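Local coordinates for hypothetical protein Atu0240 (Agrobacterium tumefaciens str. C58, PDB 2GAX) that is of unknown function but belongs to the DUF2000 family of the PTH2 clan, which suggests kinship with type 2 peptidyl-tRNA hydrolases without establishing such an activity, at residues K5-L10 with M115-D120; V59-D64 with K126-A131. All blocks are in the same frame, centred on the assembly; numbering follows the deposited sequence.

Contact 1: K5-L10 with M115-D120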
ATOM      1  N   LYS A   5      -6.586   4.391   9.732  1.00 35.05           N
ATOM      2  CA  LYS A   5      -6.160   3.009   9.595  1.00 34.09           C
ATOM      3  C   LYS A   5      -5.237   2.900   8.375  1.00 32.41           C
ATOM      4  O   LYS A   5      -5.484   3.553   7.361  1.00 31.61           O
ATOM      5  CB  LYS A   5      -7.391   2.111   9.398  1.00 34.55           C
ATOM      6  CG  LYS A   5      -7.072   0.659   9.109  1.00 34.76           C
ATOM      7  CD  LYS A   5      -8.320  -0.151   8.768  1.00 35.95           C
ATOM      8  CE  LYS A   5      -7.906  -1.493   8.175  1.00 39.37           C
ATOM      9  NZ  LYS A   5      -9.016  -2.495   7.978  1.00 42.12           N
ATOM     10  N   ILE A   6      -4.196   2.070   8.478  1.00 31.12           N
ATOM     11  CA  ILE A   6      -3.303   1.771   7.346  1.00 29.44           C
ATOM     12  C   ILE A   6      -3.611   0.377   6.804  1.00 29.46           C
ATOM     13  O   ILE A   6      -3.568  -0.617   7.531  1.00 29.69           O
ATOM     14  CB  ILE A   6      -1.788   1.875   7.724  1.00 28.74           C
ATOM     15  CG1 ILE A   6      -1.448   3.268   8.251  1.00 27.88           C
ATOM     16  CG2 ILE A   6      -0.901   1.575   6.513  1.00 27.93           C
ATOM     17  CD1 ILE A   6      -0.029   3.397   8.762  1.00 29.11           C
ATOM     18  N   ALA A   7      -3.929   0.312   5.517  1.00 29.19           N
ATOM     19  CA  ALA A   7      -4.243  -0.933   4.872  1.00 28.88           C
ATOM     20  C   ALA A   7      -3.427  -1.098   3.605  1.00 28.64           C
ATOM     21  O   ALA A   7      -3.212  -0.138   2.857  1.00 28.23           O
ATOM     22  CB  ALA A   7      -5.720  -1.010   4.561  1.00 28.96           C
ATOM     23  N   VAL A   8      -2.967  -2.326   3.390  1.00 28.73           N
ATOM     24  CA  VAL A   8      -2.287  -2.721   2.165  1.00 29.01           C
ATOM     25  C   VAL A   8      -3.141  -3.798   1.497  1.00 28.79           C
ATOM     26  O   VAL A   8      -3.506  -4.766   2.149  1.00 29.23           O
ATOM     27  CB  VAL A   8      -0.904  -3.329   2.489  1.00 28.86           C
ATOM     28  CG1 VAL A   8      -0.244  -3.887   1.222  1.00 29.98           C
ATOM     29  CG2 VAL A   8      -0.003  -2.316   3.185  1.00 29.86           C
ATOM     30  N   ILE A   9      -3.462  -3.633   0.212  1.00 29.33           N
ATOM     31  CA  ILE A   9      -4.230  -4.631  -0.548  1.00 29.86           C
ATOM     32  C   ILE A   9      -3.446  -5.131  -1.767  1.00 30.14           C
ATOM     33  O   ILE A   9      -3.108  -4.364  -2.677  1.00 29.65           O
ATOM     34  CB  ILE A   9      -5.642  -4.129  -1.017  1.00 30.09           C
ATOM     35  CG1 ILE A   9      -6.387  -3.368   0.073  1.00 30.10           C
ATOM     36  CG2 ILE A   9      -6.515  -5.300  -1.499  1.00 29.64           C
ATOM     37  CD1 ILE A   9      -6.228  -1.839   0.017  1.00 31.41           C
ATOM     38  N   LEU A  10      -3.190  -6.437  -1.787  1.00 30.35           N
ATOM     39  CA  LEU A  10      -2.389  -7.068  -2.827  1.00 30.30           C
ATOM     40  C   LEU A  10      -3.242  -7.912  -3.757  1.00 30.90           C
ATOM     41  O   LEU A  10      -4.299  -8.400  -3.368  1.00 31.51           O
ATOM     42  CB  LEU A  10      -1.314  -7.947  -2.175  1.00 30.77           C
ATOM     43  CG  LEU A  10      -0.387  -7.179  -1.219  1.00 30.05           C
ATOM     44  CD1 LEU A  10       0.464  -8.135  -0.406  1.00 29.03           C
ATOM     45  CD2 LEU A  10       0.486  -6.151  -1.972  1.00 30.13           C
HETATM   46  N   MSE A 115      -2.106  -1.799  -3.600  1.00 27.50           N
HETATM   47  CA  MSE A 115      -2.428  -0.441  -3.178  1.00 30.52           C
HETATM   48  C   MSE A 115      -2.327  -0.367  -1.666  1.00 28.40           C
HETATM   49  O   MSE A 115      -2.612  -1.344  -0.966  1.00 28.18           O
HETATM   50  CB  MSE A 115      -3.840  -0.053  -3.609  1.00 29.78           C
HETATM   51  CG  MSE A 115      -4.203   1.406  -3.335  1.00 33.57           C
HETATM   52 SE   MSE A 115      -6.073   1.811  -3.852  1.00 42.83          SE
HETATM   53  CE  MSE A 115      -6.929   1.691  -2.100  1.00 39.53           C
ATOM     54  N   ALA A 116      -1.904   0.781  -1.161  1.00 27.42           N
ATOM     55  CA  ALA A 116      -1.952   1.032   0.270  1.00 26.66           C
ATOM     56  C   ALA A 116      -2.541   2.384   0.482  1.00 26.79           C
ATOM     57  O   ALA A 116      -2.333   3.297  -0.318  1.00 26.30           O
ATOM     58  CB  ALA A 116      -0.570   0.993   0.905  1.00 26.03           C
ATOM     59  N   LEU A 117      -3.214   2.525   1.610  1.00 26.65           N
ATOM     60  CA  LEU A 117      -3.790   3.806   1.990  1.00 27.69           C
ATOM     61  C   LEU A 117      -3.763   3.976   3.502  1.00 28.25           C
ATOM     62  O   LEU A 117      -3.700   2.988   4.257  1.00 28.16           O
ATOM     63  CB  LEU A 117      -5.216   3.917   1.450  1.00 27.86           C
ATOM     64  CG  LEU A 117      -6.363   3.110   2.080  1.00 28.05           C
ATOM     65  CD1 LEU A 117      -7.722   3.748   1.716  1.00 28.47           C
ATOM     66  CD2 LEU A 117      -6.323   1.625   1.702  1.00 30.41           C
ATOM     67  N   ARG A 118      -3.790   5.237   3.921  1.00 29.47           N
ATOM     68  CA  ARG A 118      -3.997   5.628   5.302  1.00 30.86           C
ATOM     69  C   ARG A 118      -5.080   6.704   5.277  1.00 32.12           C
ATOM     70  O   ARG A 118      -4.887   7.774   4.682  1.00 32.32           O
ATOM     71  CB  ARG A 118      -2.723   6.201   5.907  1.00 30.48           C
ATOM     72  CG  ARG A 118      -2.905   6.790   7.312  1.00 30.26           C
ATOM     73  CD  ARG A 118      -1.585   7.338   7.840  1.00 32.64           C
ATOM     74  NE  ARG A 118      -1.673   7.660   9.261  1.00 33.14           N
ATOM     75  CZ  ARG A 118      -2.146   8.810   9.745  1.00 34.71           C
ATOM     76  NH1 ARG A 118      -2.546   9.778   8.922  1.00 33.22           N
ATOM     77  NH2 ARG A 118      -2.184   9.002  11.060  1.00 36.15           N
ATOM     78  N   ALA A 119      -6.209   6.418   5.918  1.00 33.61           N
ATOM     79  CA  ALA A 119      -7.324   7.362   5.954  1.00 35.12           C
ATOM     80  C   ALA A 119      -8.220   7.106   7.160  1.00 36.61           C
ATOM     81  O   ALA A 119      -8.107   6.065   7.815  1.00 35.95           O
ATOM     82  CB  ALA A 119      -8.137   7.262   4.682  1.00 35.22           C
ATOM     83  N   ASP A 120      -9.115   8.053   7.446  1.00 37.90           N
ATOM     84  CA  ASP A 120     -10.045   7.887   8.558  1.00 39.68           C
ATOM     85  C   ASP A 120     -10.623   6.486   8.536  1.00 39.30           C
ATOM     86  O   ASP A 120     -11.065   5.995   7.499  1.00 39.44           O
ATOM     87  CB  ASP A 120     -11.134   8.965   8.567  1.00 40.50           C
ATOM     88  CG  ASP A 120     -10.751  10.179   9.424  1.00 44.08           C
ATOM     89  OD1 ASP A 120     -11.603  10.632  10.228  1.00 48.16           O
ATOM     90  OD2 ASP A 120      -9.600  10.674   9.322  1.00 46.23           O
TER

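Contact 2: V59-D64 with K126-A131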
ATOM      1  N   VAL A  59      -2.726  -3.280   8.396  1.00 32.40           N
ATOM      2  CA  VAL A  59      -3.512  -4.452   7.995  1.00 32.70           C
ATOM      3  C   VAL A  59      -3.213  -4.850   6.548  1.00 32.41           C
ATOM      4  O   VAL A  59      -3.306  -4.024   5.652  1.00 32.75           O
ATOM      5  CB  VAL A  59      -5.035  -4.177   8.176  1.00 32.27           C
ATOM      6  CG1 VAL A  59      -5.854  -5.291   7.599  1.00 34.26           C
ATOM      7  CG2 VAL A  59      -5.364  -3.982   9.643  1.00 33.11           C
ATOM      8  N   VAL A  60      -2.865  -6.115   6.313  1.00 32.72           N
ATOM      9  CA  VAL A  60      -2.585  -6.583   4.943  1.00 33.32           C
ATOM     10  C   VAL A  60      -3.724  -7.460   4.421  1.00 34.02           C
ATOM     11  O   VAL A  60      -4.176  -8.374   5.112  1.00 33.15           O
ATOM     12  CB  VAL A  60      -1.232  -7.336   4.852  1.00 32.86           C
ATOM     13  CG1 VAL A  60      -0.927  -7.750   3.399  1.00 34.03           C
ATOM     14  CG2 VAL A  60      -0.112  -6.465   5.397  1.00 33.75           C
HETATM   15  N   MSE A  61      -4.183  -7.162   3.206  1.00 34.58           N
HETATM   16  CA  MSE A  61      -5.304  -7.872   2.592  1.00 37.92           C
HETATM   17  C   MSE A  61      -4.964  -8.321   1.175  1.00 35.79           C
HETATM   18  O   MSE A  61      -3.959  -7.903   0.610  1.00 34.96           O
HETATM   19  CB  MSE A  61      -6.548  -6.980   2.571  1.00 37.28           C
HETATM   20  CG  MSE A  61      -6.999  -6.519   3.946  1.00 40.96           C
HETATM   21 SE   MSE A  61      -8.220  -4.990   3.798  1.00 48.36          SE
HETATM   22  CE  MSE A  61      -6.976  -3.708   3.275  1.00 47.31           C
ATOM     23  N   ALA A  62      -5.799  -9.191   0.610  1.00 35.17           N
ATOM     24  CA  ALA A  62      -5.615  -9.650  -0.763  1.00 34.73           C
ATOM     25  C   ALA A  62      -6.968  -9.816  -1.436  1.00 34.90           C
ATOM     26  O   ALA A  62      -7.967 -10.072  -0.770  1.00 35.02           O
ATOM     27  CB  ALA A  62      -4.826 -10.957  -0.799  1.00 34.37           C
ATOM     28  N   THR A  63      -6.999  -9.632  -2.749  1.00 35.50           N
ATOM     29  CA  THR A  63      -8.216  -9.857  -3.525  1.00 35.77           C
ATOM     30  C   THR A  63      -7.884 -10.049  -5.002  1.00 35.46           C
ATOM     31  O   THR A  63      -6.717  -9.998  -5.390  1.00 34.77           O
ATOM     32  CB  THR A  63      -9.261  -8.727  -3.312  1.00 36.21           C
ATOM     33  OG1 THR A  63     -10.484  -9.063  -3.978  1.00 36.66           O
ATOM     34  CG2 THR A  63      -8.748  -7.383  -3.834  1.00 36.97           C
ATOM     35  N   ASP A  64      -8.920 -10.259  -5.814  1.00 34.96           N
ATOM     36  CA  ASP A  64      -8.760 -10.456  -7.251  1.00 35.45           C
ATOM     37  C   ASP A  64      -8.615  -9.152  -8.042  1.00 35.26           C
ATOM     38  O   ASP A  64      -8.894  -8.064  -7.534  1.00 35.34           O
ATOM     39  CB  ASP A  64      -9.931 -11.277  -7.800  1.00 35.72           C
ATOM     40  CG  ASP A  64     -11.273 -10.587  -7.594  1.00 37.59           C
ATOM     41  OD1 ASP A  64     -11.850 -10.721  -6.494  1.00 39.54           O
ATOM     42  OD2 ASP A  64     -11.744  -9.900  -8.534  1.00 39.44           O
ATOM     43  N   LYS A 126     -14.915   1.173   4.082  1.00 40.13           N
ATOM     44  CA  LYS A 126     -15.750   1.342   2.883  1.00 40.43           C
ATOM     45  C   LYS A 126     -14.958   1.135   1.584  1.00 39.65           C
ATOM     46  O   LYS A 126     -15.439   0.507   0.641  1.00 39.78           O
ATOM     47  CB  LYS A 126     -16.402   2.731   2.874  1.00 40.39           C
ATOM     48  CG  LYS A 126     -17.509   2.899   3.918  1.00 41.56           C
ATOM     49  CD  LYS A 126     -18.128   4.298   3.894  1.00 42.33           C
ATOM     50  CE  LYS A 126     -19.465   4.317   4.636  1.00 44.63           C
ATOM     51  NZ  LYS A 126     -20.452   3.343   4.055  1.00 44.65           N
ATOM     52  N   ILE A 127     -13.743   1.675   1.542  1.00 38.94           N
ATOM     53  CA  ILE A 127     -12.912   1.583   0.353  1.00 38.15           C
ATOM     54  C   ILE A 127     -12.530   0.129   0.079  1.00 38.40           C
ATOM     55  O   ILE A 127     -12.646  -0.346  -1.052  1.00 37.70           O
ATOM     56  CB  ILE A 127     -11.668   2.495   0.477  1.00 38.09           C
ATOM     57  CG1 ILE A 127     -12.064   3.949   0.228  1.00 37.24           C
ATOM     58  CG2 ILE A 127     -10.562   2.063  -0.483  1.00 37.15           C
ATOM     59  CD1 ILE A 127     -11.043   4.965   0.707  1.00 36.71           C
ATOM     60  N   THR A 128     -12.126  -0.578   1.135  1.00 38.86           N
ATOM     61  CA  THR A 128     -11.559  -1.921   1.023  1.00 39.30           C
ATOM     62  C   THR A 128     -12.611  -3.042   1.010  1.00 40.44           C
ATOM     63  O   THR A 128     -12.256  -4.222   1.008  1.00 40.43           O
ATOM     64  CB  THR A 128     -10.551  -2.202   2.168  1.00 39.03           C
ATOM     65  OG1 THR A 128     -11.253  -2.257   3.418  1.00 38.86           O
ATOM     66  CG2 THR A 128      -9.466  -1.117   2.233  1.00 38.20           C
ATOM     67  N   LYS A 129     -13.894  -2.681   0.996  1.00 41.75           N
ATOM     68  CA  LYS A 129     -14.982  -3.676   0.962  1.00 43.05           C
ATOM     69  C   LYS A 129     -14.766  -4.726  -0.124  1.00 43.26           C
ATOM     70  O   LYS A 129     -14.490  -4.398  -1.284  1.00 43.41           O
ATOM     71  CB  LYS A 129     -16.335  -2.990   0.766  1.00 43.29           C
ATOM     72  CG  LYS A 129     -17.551  -3.885   0.996  1.00 45.64           C
ATOM     73  CD  LYS A 129     -18.825  -3.128   0.633  1.00 48.21           C
ATOM     74  CE  LYS A 129     -20.047  -4.024   0.635  1.00 49.37           C
ATOM     75  NZ  LYS A 129     -21.236  -3.269   0.154  1.00 51.73           N
ATOM     76  N   GLY A 130     -14.894  -5.989   0.259  1.00 43.94           N
ATOM     77  CA  GLY A 130     -14.713  -7.088  -0.675  1.00 44.29           C
ATOM     78  C   GLY A 130     -13.445  -7.871  -0.391  1.00 44.71           C
ATOM     79  O   GLY A 130     -13.454  -9.112  -0.432  1.00 44.86           O
ATOM     80  N   ALA A 131     -12.366  -7.144  -0.091  1.00 44.13           N
ATOM     81  CA  ALA A 131     -11.047  -7.732   0.157  1.00 44.22           C
ATOM     82  C   ALA A 131     -11.019  -8.662   1.372  1.00 44.07           C
ATOM     83  O   ALA A 131     -11.765  -8.480   2.327  1.00 44.15           O
ATOM     84  CB  ALA A 131      -9.993  -6.627   0.309  1.00 44.06           C
TER

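Contact 1: K5-L10 with M115-D120
The shortest polar bond here runs from Ile-9 N to Met-115 O at 2.7 Å and is almost straight, with 177° at the hydrogen. The same oxygen receives a CA-H...O contact from Val-8, so the backbone approaches it twice. In return Met-115 N donates to Ile-9 O (2.9 Å). Ala-7 and Leu-117 repeat this two-way exchange, with Leu-117 N 2.9 Å from Ala-7 O. At the Lys-5 and Ala-119 end one of the two bonds is longer, Ala-119 N lying 3.3 Å from Lys-5 O. Non-hydrogen-bonded pairs, Ile-6 with Arg-118 and Val-8 with Ala-116, alternate with these three.

This register sorts the side chains onto two faces. On one, Leu-117 places CG between its own N and carbonyl carbon (chi1 73°), which turns CD2 toward segment 5-10, where it meets Ile-9 CD1 at 3.9 Å, the two chains passing at a slant. Ala-7 CB also touches that CD2 methyl, while the terminal CE of Met-115, a selenomethionine bent about its last torsion, rests near Ile-9 CD1. Leu-68 and Ile-71 of helix 65-77 cover Ile-9 on this face. On the other, Ile-6 CG1 lies against Arg-118 CG at 3.9 Å, and Val-8 CG2 meets Ala-116 CB at 4.1 Å. Extended from CG to NE, the Arg-118 chain carries its guanidinium away from Ile-6; there NE bonds Gln-56 OE1 and NH2 forms a salt bridge with a phosphate ion, probably from the crystallisation liquor. Ile-30 of helix 16-33 packs on Ala-116.

With the axes of the two short segments 4.7 Å apart at closest and their directions at 168°, two neighbouring interior strands are joined antiparallel within a mixed sheet with helices on both faces, the layout of an alpha/beta/alpha sandwich.

Contact 2: V59-D64 with K126-A131
Met-61 and Thr-128 meet side chain to side chain, crossing at about a right angle. The terminal CE methyl of Met-61, a selenomethionine, lies 3.7 Å from Thr-128 CG2, and its SE atom is 4.0 Å from Thr-128 CB. The bend about the last torsion (chi3 -71°) lets both atoms touch the threonine. Nearer the strand, Met-61 CB meets Ala-131 CB at 4.1 Å. Two residues along the strand, Thr-63 CB lies 4.0 Å from Ala-131 CA, so Ala-131 is approached by two residues whose CB atoms leave the same side of strand 58-63. No hydrogen bond spans the two segments: the contact is van der Waals in kind.

The next shell fixes Thr-128 and Ala-131. Ala-131 N bonds Thr-128 O (3.1 Å), closing a type II turn that holds both contact residues at its ends. Gly-130 occupies the third place of that turn with a positive phi of 110°, a position where type II turns commonly have glycine. Thr-128 OG1 bonds Val-124 O one turn back in helix 121-127, which probably helps fix the rotation that leaves CG2 facing Met-61. Arg-74 of helix 65-77 reaches through NH1 to both Ile-127 O and Lys-129 O, and Lys-70 NZ also bonds Lys-129 O, tying the turn to that helix.

On the strand side, Thr-63 OG1 makes a weak bond to Asp-64 OD1 (3.3 Å), while Asp-64 OD2 accepts a bond from Ala-67 N and so caps helix 65-77. Ile-71 of that helix touches both Thr-63 and Ala-131.

The whole is a helix-to-strand connection: a type II turn leads from helix 121-127 across one face of strand 58-63 to the short strand 132-133, which pairs antiparallel with strand 58-63 at the edge of the mixed sheet.

In the fold
The two contacts lie side by side in one mixed sheet, their centres about 9 Å apart. Strand 4-11 of contact 1 runs parallel to strand 58-63 of contact 2, and probable hydrogen bonds join them: Val-8 O to Met-61 N at 2.7 Å and Val-8 N to Val-59 O at 2.8 Å. Met-61 packs on Ala-7 and Ile-9, so one apolar layer spans both contacts, covered partly by helix 65-77 and partly by helix 121-127 and its following turn. Strand 112-120 leads directly into helix 121-127, whose Ile-127 packs back on Met-115 and Leu-117. The phosphate ion sits at Arg-118 on the face opposite Met-61, away from contact 2; no active site has been assigned.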